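Local coordinates for protein carboxynorspermidine decarboxylase (Campylobacter jejuni subsp. jejuni 81116, PDB 3N29) that decarboxylates carboxynorspermidine, probably releasing the polyamine norspermidine, with pyridoxal-5'-phosphate as its cofactor, at residues K41-A46 against L391-L396; A80-M85 against M405-S410; R159-F164 against G182-D187; H134-N139 against S149-N154; F340-T345 against D361-I366. All coordinates share one frame; numbering follows the deposited sequence.

Contact 1 (K41-A46 against L391-L396)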
# COMPACT_ATOMS: atom_id res chain seq x y z
N LYS A 41 0.29 -17.32 23.04
CA LYS A 41 -1.16 -17.04 23.27
C LYS A 41 -1.75 -15.91 22.38
O LYS A 41 -2.96 -15.64 22.42
CB LYS A 41 -1.51 -16.76 24.77
CG LYS A 41 -2.45 -17.81 25.50
CD LYS A 41 -3.59 -17.09 26.36
CE LYS A 41 -4.43 -18.01 27.31
NZ LYS A 41 -5.09 -17.24 28.50
N ILE A 42 -0.91 -15.26 21.57
CA ILE A 42 -1.34 -14.06 20.86
C ILE A 42 -2.32 -14.29 19.71
O ILE A 42 -2.35 -15.32 19.13
CB ILE A 42 -0.15 -13.21 20.41
CG1 ILE A 42 0.67 -13.89 19.35
CG2 ILE A 42 0.77 -12.88 21.62
CD1 ILE A 42 1.43 -12.93 18.52
N GLN A 43 -3.20 -13.34 19.49
CA GLN A 43 -4.00 -13.29 18.29
C GLN A 43 -2.93 -12.95 17.21
O GLN A 43 -2.10 -12.04 17.41
CB GLN A 43 -5.01 -12.13 18.39
CG GLN A 43 -6.44 -12.21 17.68
CD GLN A 43 -6.48 -11.90 16.16
OE1 GLN A 43 -6.06 -10.81 15.67
NE2 GLN A 43 -7.07 -12.86 15.40
N THR A 44 -2.99 -13.64 16.07
CA THR A 44 -2.10 -13.30 14.94
C THR A 44 -2.99 -12.78 13.86
O THR A 44 -4.16 -13.10 13.84
CB THR A 44 -1.29 -14.52 14.42
OG1 THR A 44 -2.21 -15.61 14.18
CG2 THR A 44 -0.22 -14.93 15.46
N PRO A 45 -2.47 -11.94 12.99
CA PRO A 45 -1.08 -11.52 13.00
C PRO A 45 -0.81 -10.34 13.90
O PRO A 45 -1.77 -9.63 14.35
CB PRO A 45 -0.82 -11.14 11.54
CG PRO A 45 -2.19 -10.63 11.08
CD PRO A 45 -3.18 -11.47 11.81
N ALA A 46 0.48 -10.11 14.18
CA ALA A 46 0.82 -8.99 15.05
C ALA A 46 2.23 -8.48 14.70
O ALA A 46 3.14 -9.26 14.54
CB ALA A 46 0.75 -9.43 16.63
N LEU A 391 -6.02 -6.44 9.89
CA LEU A 391 -4.71 -5.83 10.14
C LEU A 391 -3.96 -6.54 11.26
O LEU A 391 -4.58 -6.99 12.25
CB LEU A 391 -4.95 -4.38 10.62
CG LEU A 391 -5.31 -3.41 9.53
CD1 LEU A 391 -5.99 -2.12 10.11
CD2 LEU A 391 -4.05 -3.04 8.73
N PRO A 392 -2.63 -6.57 11.19
CA PRO A 392 -1.87 -7.07 12.36
C PRO A 392 -1.98 -6.06 13.46
O PRO A 392 -1.87 -4.87 13.18
CB PRO A 392 -0.42 -7.18 11.83
CG PRO A 392 -0.63 -7.24 10.27
CD PRO A 392 -1.73 -6.23 10.08
N ASN A 393 -2.16 -6.54 14.71
CA ASN A 393 -2.13 -5.70 15.86
C ASN A 393 -0.70 -5.22 16.11
O ASN A 393 0.26 -5.80 15.62
CB ASN A 393 -2.68 -6.43 17.10
CG ASN A 393 -4.17 -6.83 16.96
OD1 ASN A 393 -4.98 -6.09 16.41
ND2 ASN A 393 -4.50 -8.04 17.44
N LEU A 394 -0.62 -4.12 16.81
CA LEU A 394 0.65 -3.55 17.25
C LEU A 394 0.88 -3.90 18.71
O LEU A 394 0.07 -3.58 19.56
CB LEU A 394 0.65 -2.06 17.03
CG LEU A 394 0.28 -1.49 15.66
CD1 LEU A 394 0.54 0.08 15.68
CD2 LEU A 394 0.95 -2.22 14.51
N MET A 395 2.01 -4.53 19.01
CA MET A 395 2.34 -4.94 20.36
C MET A 395 3.78 -4.58 20.68
O MET A 395 4.62 -4.42 19.77
CB MET A 395 2.15 -6.48 20.50
CG MET A 395 0.74 -7.03 20.06
SD MET A 395 0.57 -8.84 20.46
CE MET A 395 -0.15 -8.63 22.06
N LEU A 396 4.03 -4.48 21.96
CA LEU A 396 5.30 -4.10 22.55
C LEU A 396 5.72 -5.17 23.52
O LEU A 396 5.05 -5.41 24.50
CB LEU A 396 5.18 -2.73 23.25
CG LEU A 396 6.50 -2.31 23.92
CD1 LEU A 396 7.51 -1.98 22.87
CD2 LEU A 396 6.33 -1.18 24.93
O HOH W 1 -2.42 -9.63 18.77

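Contact 2 (A80-M85 against M405-S410)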
# COMPACT_ATOMS: atom_id res chain seq x y z
N ALA A 80 7.05 5.11 13.15
CA ALA A 80 6.18 6.00 13.87
C ALA A 80 5.44 5.23 14.94
O ALA A 80 4.27 5.49 15.19
CB ALA A 80 5.22 6.67 12.88
N PHE A 81 6.08 4.23 15.54
CA PHE A 81 5.34 3.27 16.42
C PHE A 81 4.85 4.00 17.67
O PHE A 81 5.64 4.38 18.51
CB PHE A 81 6.27 2.14 16.79
CG PHE A 81 5.59 0.90 17.31
CD1 PHE A 81 5.27 -0.14 16.48
CD2 PHE A 81 5.32 0.76 18.67
CE1 PHE A 81 4.67 -1.31 16.98
CE2 PHE A 81 4.74 -0.38 19.15
CZ PHE A 81 4.41 -1.41 18.28
N SER A 82 3.53 4.18 17.78
CA SER A 82 2.99 5.16 18.72
C SER A 82 3.40 4.76 20.13
O SER A 82 3.82 5.59 20.95
CB SER A 82 1.47 5.21 18.55
OG SER A 82 0.95 3.94 18.87
N GLY A 83 3.39 3.45 20.39
CA GLY A 83 3.77 2.92 21.69
C GLY A 83 5.19 3.09 22.10
O GLY A 83 5.55 2.78 23.24
N ALA A 84 6.03 3.55 21.19
CA ALA A 84 7.46 3.64 21.42
C ALA A 84 7.93 5.09 21.38
O ALA A 84 9.09 5.35 21.57
CB ALA A 84 8.17 2.90 20.32
N MET A 85 7.04 6.03 21.06
CA MET A 85 7.48 7.41 20.88
C MET A 85 8.07 7.99 22.19
O MET A 85 9.06 8.68 22.16
CB MET A 85 6.37 8.25 20.33
CG MET A 85 5.96 7.87 18.86
SD MET A 85 7.26 8.23 17.63
CE MET A 85 6.82 9.85 17.55
N MET A 405 -0.46 -4.90 24.47
CA MET A 405 -1.22 -4.51 23.27
C MET A 405 -1.19 -2.96 23.17
O MET A 405 -1.68 -2.25 24.07
CB MET A 405 -2.67 -4.98 23.39
CG MET A 405 -3.53 -4.76 22.13
SD MET A 405 -3.05 -5.81 20.74
CE MET A 405 -3.80 -7.29 21.15
N ILE A 406 -0.59 -2.46 22.09
CA ILE A 406 -0.55 -1.01 21.76
C ILE A 406 -1.78 -0.58 20.93
O ILE A 406 -2.49 0.36 21.31
CB ILE A 406 0.79 -0.60 21.10
CG1 ILE A 406 1.99 -1.05 21.98
CG2 ILE A 406 0.81 0.91 20.84
CD1 ILE A 406 2.01 -0.41 23.48
N ARG A 407 -2.06 -1.31 19.85
CA ARG A 407 -3.25 -1.07 19.03
C ARG A 407 -3.83 -2.35 18.58
O ARG A 407 -3.12 -3.22 18.04
CB ARG A 407 -2.91 -0.32 17.77
CG ARG A 407 -2.36 1.07 18.06
CD ARG A 407 -3.12 2.13 17.39
NE ARG A 407 -2.46 3.42 17.48
CZ ARG A 407 -2.83 4.41 18.28
NH1 ARG A 407 -3.85 4.27 19.11
NH2 ARG A 407 -2.17 5.55 18.26
N GLU A 408 -5.12 -2.53 18.88
CA GLU A 408 -5.87 -3.69 18.41
C GLU A 408 -6.90 -3.15 17.40
O GLU A 408 -7.73 -2.30 17.73
CB GLU A 408 -6.59 -4.39 19.54
CG GLU A 408 -7.27 -5.69 19.10
CD GLU A 408 -7.96 -6.44 20.24
OE1 GLU A 408 -8.04 -5.93 21.35
OE2 GLU A 408 -8.44 -7.54 19.98
N PHE A 409 -6.83 -3.65 16.19
CA PHE A 409 -7.66 -3.10 15.16
C PHE A 409 -9.01 -3.76 15.07
O PHE A 409 -9.24 -4.78 15.69
CB PHE A 409 -6.87 -3.10 13.84
CG PHE A 409 -5.62 -2.27 13.93
CD1 PHE A 409 -5.68 -0.91 13.97
CD2 PHE A 409 -4.41 -2.85 13.99
CE1 PHE A 409 -4.57 -0.13 14.12
CE2 PHE A 409 -3.26 -2.09 14.06
CZ PHE A 409 -3.35 -0.72 14.15
N SER A 410 -9.93 -3.17 14.35
CA SER A 410 -11.27 -3.76 14.16
C SER A 410 -11.84 -3.39 12.81
O SER A 410 -11.23 -2.62 12.02
CB SER A 410 -12.19 -3.33 15.33
OG SER A 410 -12.49 -1.96 15.22

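Contact 3 (R159-F164 against G182-D187)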
# COMPACT_ATOMS: atom_id res chain seq x y z
N ARG A 159 15.92 23.14 1.26
CA ARG A 159 16.46 21.86 0.87
C ARG A 159 17.29 22.04 -0.40
O ARG A 159 16.87 22.71 -1.34
CB ARG A 159 15.39 20.82 0.67
CG ARG A 159 16.00 19.53 0.17
CD ARG A 159 15.06 18.37 0.28
NE ARG A 159 15.63 17.07 -0.10
CZ ARG A 159 14.96 15.92 -0.08
NH1 ARG A 159 13.68 15.90 0.26
NH2 ARG A 159 15.56 14.78 -0.41
N CYS A 160 18.47 21.45 -0.39
CA CYS A 160 19.47 21.56 -1.46
C CYS A 160 19.49 20.25 -2.26
O CYS A 160 19.54 19.16 -1.68
CB CYS A 160 20.81 21.75 -0.81
SG CYS A 160 20.86 23.31 0.12
N ASN A 161 19.44 20.37 -3.58
CA ASN A 161 19.52 19.22 -4.47
C ASN A 161 21.00 19.02 -4.68
O ASN A 161 21.62 19.78 -5.35
CB ASN A 161 18.82 19.50 -5.79
CG ASN A 161 18.91 18.34 -6.76
OD1 ASN A 161 19.80 17.49 -6.60
ND2 ASN A 161 18.00 18.30 -7.80
N VAL A 162 21.59 18.00 -4.10
CA VAL A 162 23.03 17.88 -4.22
C VAL A 162 23.49 17.31 -5.56
O VAL A 162 24.65 17.57 -5.98
CB VAL A 162 23.60 17.16 -3.04
CG1 VAL A 162 25.08 16.86 -3.25
CG2 VAL A 162 23.38 18.06 -1.83
N GLU A 163 22.58 16.62 -6.28
CA GLU A 163 22.89 16.17 -7.67
C GLU A 163 24.08 15.20 -7.71
O GLU A 163 25.15 15.51 -8.24
CB GLU A 163 23.18 17.36 -8.62
CG GLU A 163 22.02 18.35 -8.92
CD GLU A 163 22.37 19.28 -10.11
OE1 GLU A 163 22.89 20.43 -9.93
OE2 GLU A 163 22.13 18.83 -11.25
N PHE A 164 23.88 14.02 -7.15
CA PHE A 164 24.96 13.06 -7.00
C PHE A 164 24.45 11.61 -7.08
O PHE A 164 23.29 11.34 -6.80
CB PHE A 164 25.70 13.35 -5.68
CG PHE A 164 27.00 12.61 -5.53
CD1 PHE A 164 27.98 12.68 -6.55
CD2 PHE A 164 27.26 11.85 -4.39
CE1 PHE A 164 29.19 12.00 -6.43
CE2 PHE A 164 28.46 11.15 -4.27
CZ PHE A 164 29.44 11.23 -5.30
N GLY A 182 14.59 19.49 -3.55
CA GLY A 182 15.60 20.53 -3.34
C GLY A 182 15.82 21.49 -4.49
O GLY A 182 15.41 21.26 -5.63
N ILE A 183 16.58 22.53 -4.17
CA ILE A 183 17.00 23.59 -5.07
C ILE A 183 18.49 23.33 -5.48
O ILE A 183 19.34 22.98 -4.60
CB ILE A 183 16.87 24.94 -4.24
CG1 ILE A 183 15.43 25.14 -3.72
CG2 ILE A 183 17.31 26.17 -5.02
CD1 ILE A 183 15.41 26.19 -2.59
N ARG A 184 18.80 23.45 -6.78
CA ARG A 184 20.15 23.21 -7.30
C ARG A 184 20.97 24.47 -6.99
O ARG A 184 20.42 25.58 -6.81
CB ARG A 184 20.15 22.87 -8.79
CG ARG A 184 19.52 21.55 -9.10
CD ARG A 184 19.48 21.27 -10.61
NE ARG A 184 18.60 22.22 -11.27
CZ ARG A 184 18.58 22.43 -12.59
NH1 ARG A 184 19.34 21.72 -13.41
NH2 ARG A 184 17.75 23.32 -13.11
N ALA A 185 22.27 24.29 -6.85
CA ALA A 185 23.14 25.39 -6.31
C ALA A 185 23.11 26.67 -7.17
O ALA A 185 23.16 27.78 -6.67
CB ALA A 185 24.57 24.89 -6.15
N LYS A 186 22.94 26.53 -8.47
CA LYS A 186 22.89 27.69 -9.37
C LYS A 186 21.70 28.62 -9.08
O LYS A 186 21.74 29.84 -9.34
CB LYS A 186 22.83 27.21 -10.81
CG LYS A 186 21.48 26.52 -11.19
CD LYS A 186 21.61 25.94 -12.58
CE LYS A 186 20.33 25.60 -13.23
NZ LYS A 186 20.57 25.65 -14.74
N ASP A 187 20.64 28.05 -8.51
CA ASP A 187 19.50 28.85 -8.19
C ASP A 187 19.65 29.58 -6.85
O ASP A 187 18.80 30.39 -6.51
CB ASP A 187 18.26 27.97 -8.23
CG ASP A 187 17.93 27.53 -9.63
OD1 ASP A 187 18.44 28.12 -10.64
OD2 ASP A 187 17.20 26.57 -9.75
O HOH W 2 23.14 21.61 -7.12
O HOH W 3 15.57 19.93 -8.05

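Contact 4 (H134-N139 against S149-N154)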
# COMPACT_ATOMS: atom_id res chain seq x y z
N HIS A 134 9.44 23.72 15.08
CA HIS A 134 10.62 24.53 15.38
C HIS A 134 11.36 25.00 14.14
O HIS A 134 11.71 26.19 14.01
CB HIS A 134 11.53 23.80 16.36
CG HIS A 134 10.84 23.51 17.64
ND1 HIS A 134 10.00 22.42 17.78
CD2 HIS A 134 10.75 24.22 18.80
CE1 HIS A 134 9.45 22.46 18.99
NE2 HIS A 134 9.90 23.53 19.63
N HIS A 135 11.59 24.06 13.22
CA HIS A 135 12.15 24.33 11.93
C HIS A 135 11.13 24.02 10.81
O HIS A 135 10.41 23.03 10.92
CB HIS A 135 13.31 23.40 11.68
CG HIS A 135 14.53 23.71 12.50
ND1 HIS A 135 15.76 23.15 12.20
CD2 HIS A 135 14.70 24.46 13.61
CE1 HIS A 135 16.66 23.63 13.06
NE2 HIS A 135 16.04 24.41 13.93
N ILE A 136 11.11 24.86 9.77
CA ILE A 136 10.41 24.57 8.54
C ILE A 136 11.40 24.64 7.37
O ILE A 136 12.13 25.62 7.19
CB ILE A 136 9.22 25.47 8.34
CG1 ILE A 136 8.14 25.19 9.41
CG2 ILE A 136 8.52 25.22 6.93
CD1 ILE A 136 6.99 26.31 9.44
N VAL A 137 11.40 23.61 6.52
CA VAL A 137 12.35 23.57 5.42
C VAL A 137 11.54 23.56 4.18
O VAL A 137 10.63 22.69 4.02
CB VAL A 137 13.25 22.35 5.43
CG1 VAL A 137 14.05 22.21 4.11
CG2 VAL A 137 14.17 22.40 6.64
N PHE A 138 11.83 24.53 3.32
CA PHE A 138 11.13 24.59 2.03
C PHE A 138 11.87 23.86 0.90
O PHE A 138 13.10 23.75 0.87
CB PHE A 138 10.89 26.04 1.63
CG PHE A 138 10.03 26.83 2.63
CD1 PHE A 138 8.66 26.61 2.72
CD2 PHE A 138 10.64 27.76 3.53
CE1 PHE A 138 7.89 27.31 3.63
CE2 PHE A 138 9.89 28.44 4.44
CZ PHE A 138 8.49 28.23 4.48
N ASN A 139 11.08 23.39 -0.06
CA ASN A 139 11.58 22.67 -1.22
C ASN A 139 11.98 23.56 -2.44
O ASN A 139 12.69 23.12 -3.29
CB ASN A 139 10.54 21.62 -1.69
CG ASN A 139 11.10 20.72 -2.74
OD1 ASN A 139 10.66 20.78 -3.92
ND2 ASN A 139 12.10 19.93 -2.36
N SER A 149 5.87 34.97 5.21
CA SER A 149 5.14 35.87 6.14
C SER A 149 4.23 35.13 7.13
O SER A 149 3.82 35.73 8.10
CB SER A 149 4.31 36.89 5.38
OG SER A 149 3.12 36.29 4.90
N LYS A 150 3.94 33.84 6.91
CA LYS A 150 3.14 33.06 7.84
C LYS A 150 4.04 32.20 8.73
O LYS A 150 3.56 31.42 9.55
CB LYS A 150 2.17 32.15 7.07
CG LYS A 150 1.31 32.87 6.06
CD LYS A 150 0.09 33.53 6.72
CE LYS A 150 -1.21 33.36 5.87
NZ LYS A 150 -1.72 34.64 5.29
N THR A 151 5.35 32.31 8.57
CA THR A 151 6.28 31.46 9.31
C THR A 151 7.34 32.28 10.07
O THR A 151 8.49 31.85 10.20
CB THR A 151 6.95 30.41 8.38
OG1 THR A 151 7.60 31.07 7.28
CG2 THR A 151 5.91 29.42 7.84
N GLN A 152 6.97 33.45 10.59
CA GLN A 152 7.96 34.35 11.18
C GLN A 152 8.54 33.85 12.49
O GLN A 152 9.64 34.22 12.86
CB GLN A 152 7.39 35.77 11.29
CG GLN A 152 7.32 36.46 9.91
CD GLN A 152 6.60 37.77 9.93
OE1 GLN A 152 5.50 37.90 9.38
NE2 GLN A 152 7.21 38.78 10.54
N LYS A 153 7.84 32.97 13.17
CA LYS A 153 8.31 32.47 14.46
C LYS A 153 9.05 31.14 14.33
O LYS A 153 9.49 30.56 15.32
CB LYS A 153 7.12 32.39 15.43
CG LYS A 153 6.67 33.80 15.89
CD LYS A 153 5.49 33.77 16.88
CE LYS A 153 5.14 35.18 17.36
NZ LYS A 153 3.93 35.12 18.23
N ASN A 154 9.20 30.64 13.11
CA ASN A 154 9.90 29.39 12.87
C ASN A 154 11.28 29.66 12.28
O ASN A 154 11.50 30.67 11.63
CB ASN A 154 9.10 28.60 11.84
CG ASN A 154 7.62 28.54 12.16
OD1 ASN A 154 6.81 29.24 11.54
ND2 ASN A 154 7.27 27.71 13.09

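Contact 5 (F340-T345 against D361-I366)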
# COMPACT_ATOMS: atom_id res chain seq x y z
N PHE A 340 12.97 -29.17 5.21
CA PHE A 340 11.68 -29.25 4.54
C PHE A 340 11.37 -27.90 3.90
O PHE A 340 11.46 -26.87 4.57
CB PHE A 340 10.60 -29.58 5.56
CG PHE A 340 10.88 -30.83 6.32
CD1 PHE A 340 10.53 -32.08 5.76
CD2 PHE A 340 11.57 -30.80 7.50
CE1 PHE A 340 10.85 -33.26 6.43
CE2 PHE A 340 11.87 -32.01 8.19
CZ PHE A 340 11.53 -33.21 7.63
N ALA A 341 11.11 -27.90 2.58
CA ALA A 341 10.80 -26.68 1.82
C ALA A 341 9.30 -26.37 1.85
O ALA A 341 8.46 -27.28 1.56
CB ALA A 341 11.24 -26.84 0.32
N TYR A 342 8.96 -25.11 2.06
CA TYR A 342 7.59 -24.63 1.88
C TYR A 342 7.54 -23.26 1.15
O TYR A 342 8.39 -22.36 1.41
CB TYR A 342 6.98 -24.44 3.25
CG TYR A 342 6.69 -25.69 4.05
CD1 TYR A 342 5.45 -26.28 4.02
CD2 TYR A 342 7.66 -26.23 4.87
CE1 TYR A 342 5.16 -27.44 4.75
CE2 TYR A 342 7.41 -27.36 5.61
CZ TYR A 342 6.16 -27.97 5.53
OH TYR A 342 5.96 -29.05 6.28
N LEU A 343 6.55 -23.09 0.28
CA LEU A 343 6.11 -21.77 -0.18
C LEU A 343 5.27 -21.15 0.97
O LEU A 343 4.33 -21.78 1.47
CB LEU A 343 5.29 -21.86 -1.46
CG LEU A 343 6.07 -22.06 -2.76
CD1 LEU A 343 5.05 -22.25 -3.98
CD2 LEU A 343 6.99 -20.85 -2.95
N LEU A 344 5.65 -19.98 1.45
CA LEU A 344 4.84 -19.24 2.43
C LEU A 344 4.04 -18.20 1.68
O LEU A 344 4.61 -17.49 0.81
CB LEU A 344 5.75 -18.52 3.41
CG LEU A 344 6.62 -19.40 4.29
CD1 LEU A 344 7.37 -18.50 5.31
CD2 LEU A 344 5.91 -20.56 5.00
N THR A 345 2.73 -18.19 1.92
CA THR A 345 1.85 -17.40 1.14
C THR A 345 0.83 -16.72 2.03
O THR A 345 0.65 -17.13 3.17
CB THR A 345 1.13 -18.29 0.13
OG1 THR A 345 0.27 -19.24 0.74
CG2 THR A 345 2.18 -19.12 -0.77
N ASP A 361 13.82 -26.72 9.50
CA ASP A 361 14.36 -27.94 10.14
C ASP A 361 13.33 -29.01 10.48
O ASP A 361 13.70 -30.13 10.82
CB ASP A 361 14.95 -27.59 11.51
CG ASP A 361 16.28 -26.96 11.41
OD1 ASP A 361 16.75 -26.71 10.28
OD2 ASP A 361 16.89 -26.75 12.48
N LYS A 362 12.06 -28.65 10.47
CA LYS A 362 11.00 -29.62 10.75
C LYS A 362 9.74 -29.26 9.97
O LYS A 362 9.65 -28.13 9.47
CB LYS A 362 10.71 -29.64 12.25
CG LYS A 362 10.59 -28.26 12.84
CD LYS A 362 9.85 -28.25 14.21
CE LYS A 362 9.16 -26.88 14.43
NZ LYS A 362 8.23 -26.89 15.63
N LYS A 363 8.82 -30.19 9.81
CA LYS A 363 7.62 -29.92 9.06
C LYS A 363 6.81 -28.89 9.79
O LYS A 363 6.82 -28.83 11.00
CB LYS A 363 6.74 -31.17 8.88
CG LYS A 363 7.38 -32.18 7.99
CD LYS A 363 6.59 -33.50 7.98
CE LYS A 363 7.14 -34.41 6.93
NZ LYS A 363 6.73 -33.94 5.59
N LEU A 364 6.13 -28.05 9.03
CA LEU A 364 5.17 -27.13 9.59
C LEU A 364 3.86 -27.82 9.89
O LEU A 364 3.49 -28.81 9.25
CB LEU A 364 4.93 -25.96 8.61
CG LEU A 364 6.11 -25.04 8.34
CD1 LEU A 364 5.74 -23.97 7.25
CD2 LEU A 364 6.52 -24.50 9.74
N LYS A 365 3.13 -27.26 10.85
CA LYS A 365 1.80 -27.73 11.13
C LYS A 365 0.86 -26.54 11.20
O LYS A 365 1.27 -25.44 11.59
CB LYS A 365 1.74 -28.43 12.49
CG LYS A 365 2.71 -29.58 12.66
CD LYS A 365 2.54 -30.24 14.01
CE LYS A 365 3.88 -30.76 14.54
NZ LYS A 365 4.68 -29.72 15.28
N ILE A 366 -0.41 -26.80 10.92
CA ILE A 366 -1.43 -25.80 11.13
C ILE A 366 -1.35 -25.31 12.58
O ILE A 366 -1.27 -26.10 13.50
CB ILE A 366 -2.84 -26.32 10.78
CG1 ILE A 366 -2.90 -26.53 9.24
CG2 ILE A 366 -3.88 -25.36 11.34
CD1 ILE A 366 -4.15 -27.27 8.66

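Contact 1 (K41-A46 against L391-L396)
Ile42 meets Met395 loosely, its CG2 branch 4.2 Å from the sulfur SD. Methionine's pliant thioether can settle against the branched Ile42, and Leu403 of the next strand packs on both. Gln43 and Asn393 cross at about a right angle with their amide planes 62° apart, and no hydrogen bond joins them. Instead a water accepts from Asn393 ND2 at 2.9 Å and donates to the backbone O of Gln43, at 2.8 Å. The other end of this amide, Asn393 OD1, takes the backbone N-H of Phe409, which fixes the way the group is turned. Pro45 follows a cis peptide bond, and its ring leans on another proline, with CG of Pro45 3.8 Å from CG of Pro392. The carbonyl O of Pro45 accepts the N-H of Asn393 (N to O 3.1 Å), the donor tilted 29° from the carbonyl plane. Ala46 begins strand 46-50 and forms a parallel bridge with Asn393; its small CB leaves room for Met395 SD at 3.9 Å. With CG of Met395 anti to the carbonyl carbon (chi1 -53°), the thioether extends toward both Ala46 and Ile42. Backbone pairing therefore ties the N-terminal chain to a late strand of the beta domain, while apolar side chains pack on one flank, and on the other a water links the backbone O of Gln43 to the Asn393 amide.

Contact 2 (A80-M85 against M405-S410)
Ile406 carries the apolar side of this contact through both its branches. Ile406 CG1 approaches the ring of Phe81 obliquely, 4.0 Å from CE2, and the ring reaches it because CG of Phe81 is anti to the backbone N (chi1 -163°). Ile406 CG2 rests against the start of the turn, where it lies 3.6 Å from Ser82 OG and equally far from Gly83 N, 3.6 Å. Having no side chain, Gly83 lets the branched isoleucine lie directly on the backbone, CD1 of Ile406 coming within 4.2 Å of Gly83 CA. The polar side is quieter. Ser82 OG approaches the guanidinium of Arg407 obliquely, 3.6 Å from NH2, without a hydrogen bond across the contact. The backbone of each segment is held by bonds that do not cross the contact. In 80-85, Ala84 N donates to Phe81 O at 2.8 Å, closing the turn ahead of helix 85-91. Segment 405-410 pairs with Leu394, which Ile406 and Arg407 both face as a classic beta bulge, and this delivers two consecutive side chains to the same loop. The backbone of Ser82 also bonds to the second subunit. A barrel-side loop and the corner of the beta domain thus meet by shape rather than by shared hydrogen bonds, with the guanidinium NH2 of Arg407 hydrogen-bonded to the hydroxyl of Tyr109, in helix 100-109, beyond the contact.

Contact 3 (R159-F164 against G182-D187)
Arg159 lays the aliphatic part of its side chain along Gly182, with CG 3.7 Å from the glycine CA. This is the C-terminal end of strand 155-159 in the eight-stranded parallel beta/alpha barrel, where the chain leaves the strand and returns to form a single beta bridge between Cys160 and Ile183. Two backbone bonds make the bridge: Ile183 N to Arg159 O at 2.9 Å, and Asn161 N to Ile183 O at 2.8 Å, the latter nearly straight at the hydrogen (174°) although the donor stands above the carbonyl plane. Position 182 favours glycine because its phi is positive and a side chain there would run into the backbone of Cys160 and Asn161. Fully extended from CG to NE, with CG anti to the backbone N (chi1 176°), Arg159 reaches toward the active site; its side chain lies about 4 Å from the bound pyridoxal-5'-phosphate, and NH2 bonds to His202 O. Further out, the Asn161 side chain runs beside that of Arg184, pointing the same way. Glu163 crosses the arginine obliquely, its CD 3.5 Å from Arg184 CD, while the charged ends stay beyond salt-bridge range. One water accepts from Asn161 ND2 at 2.9 Å and donates to Gly182 O at 2.8 Å.

Contact 4 (H134-N139 against S149-N154)
Asn154 ND2 donates to two backbone carbonyls, those of Ala130 and Ser133, and so the amide stands fixed where Ile136 can press against it. CD1 of Ile136 lies 3.6 Å from Asn154 CG, the isoleucine slanting across the asparagine side chain. The same methyl also meets Thr151, 3.7 Å from its CG2. Threonine can divide its labour here: the methyl joins the apolar contact, while OG1 is hydrogen-bonded to the carbonyls of Phe147 and Gln148 at the end of the preceding helix. OG1 lies between the backbone N and the carbonyl carbon (chi1 56°), which leaves CG2 to face the isoleucine. Thr151 OG1 also lies at the edge of the Phe138 ring, near its plane, 4.1 Å from CZ. One face of that ring is met by CG2 of Ile136, 3.8 Å above the plane and offset toward the rim. Thr151 to Asn154 form a type I turn closed by Asn154 N to Thr151 O at 3.2 Å, so the two residues that touch the isoleucine are the turn's first and last. Strand 135-138, helix 141-147 and strand 155-159 follow one another as a beta-alpha-beta unit of the barrel, and this turn brings the chain from the helix back to the next parallel strand.

Contact 5 (F340-T345 against D361-I366)
Strand 340-345 of the beta domain turns alternate side chains, Phe340 and Tyr342, toward the loop 361-366 that crosses beside it. The tyrosine makes the one hydrogen bond across the contact: Leu364 N donates to its OH at 2.9 Å, with an N-H...O angle of 145°. The Leu364 side chain runs over the same ring, antiparallel to the tyrosine, CD1 standing 3.8 Å from the centroid of Tyr342 in a CH-pi contact only 15° off the normal. Tyrosine thus serves twice, its face taking the leucine methyl while its hydroxyl satisfies the loop's N-H. The loop joins strand 354-360, the antiparallel neighbour of 340-345, to strand 369-372 in the same mixed sheet, and Leu364 continues inward onto Ile288 and Ile370. Leu344 adds its CD2, 4.1 Å from CD1 of Leu364, the two side chains crossing at about a right angle. Nearer the surface, CG of Lys363 sits over one face of the Phe340 ring, 4.0 Å from its centroid. With chi2 and chi3 both extended, the Lys363 chain carries CE on to CE1 of Phe340; the bend at chi4 (-74°) turns only the amine. At the ring's edge, near its plane, CE2 of Phe340 lies 3.7 Å from Asp361 O.

How the contacts relate
Contacts 1 and 2 meet directly, through the pairing of Leu394 with the bulge at Ile406 and Arg407; together they join the N-terminal chain, the beta domain and a barrel loop near the second subunit. Contact 5 reaches the same sheet as contact 1, but nearer the surface, where a loop packs on the strand's side chains, and relies on aromatic faces where contact 1 uses mainly backbone pairing. Contacts 3 and 4 lie across the chain's centre from contact 1, on consecutive barrel strands linked by Arg159 N and Phe138 O. Both are largely buried, yet contact 4 has no hydrogen bond across it and centres on one isoleucine, set against residues whose polar atoms bond to nearby backbone, whereas contact 3 combines a bridge with waters and runs from the cofactor to the surface.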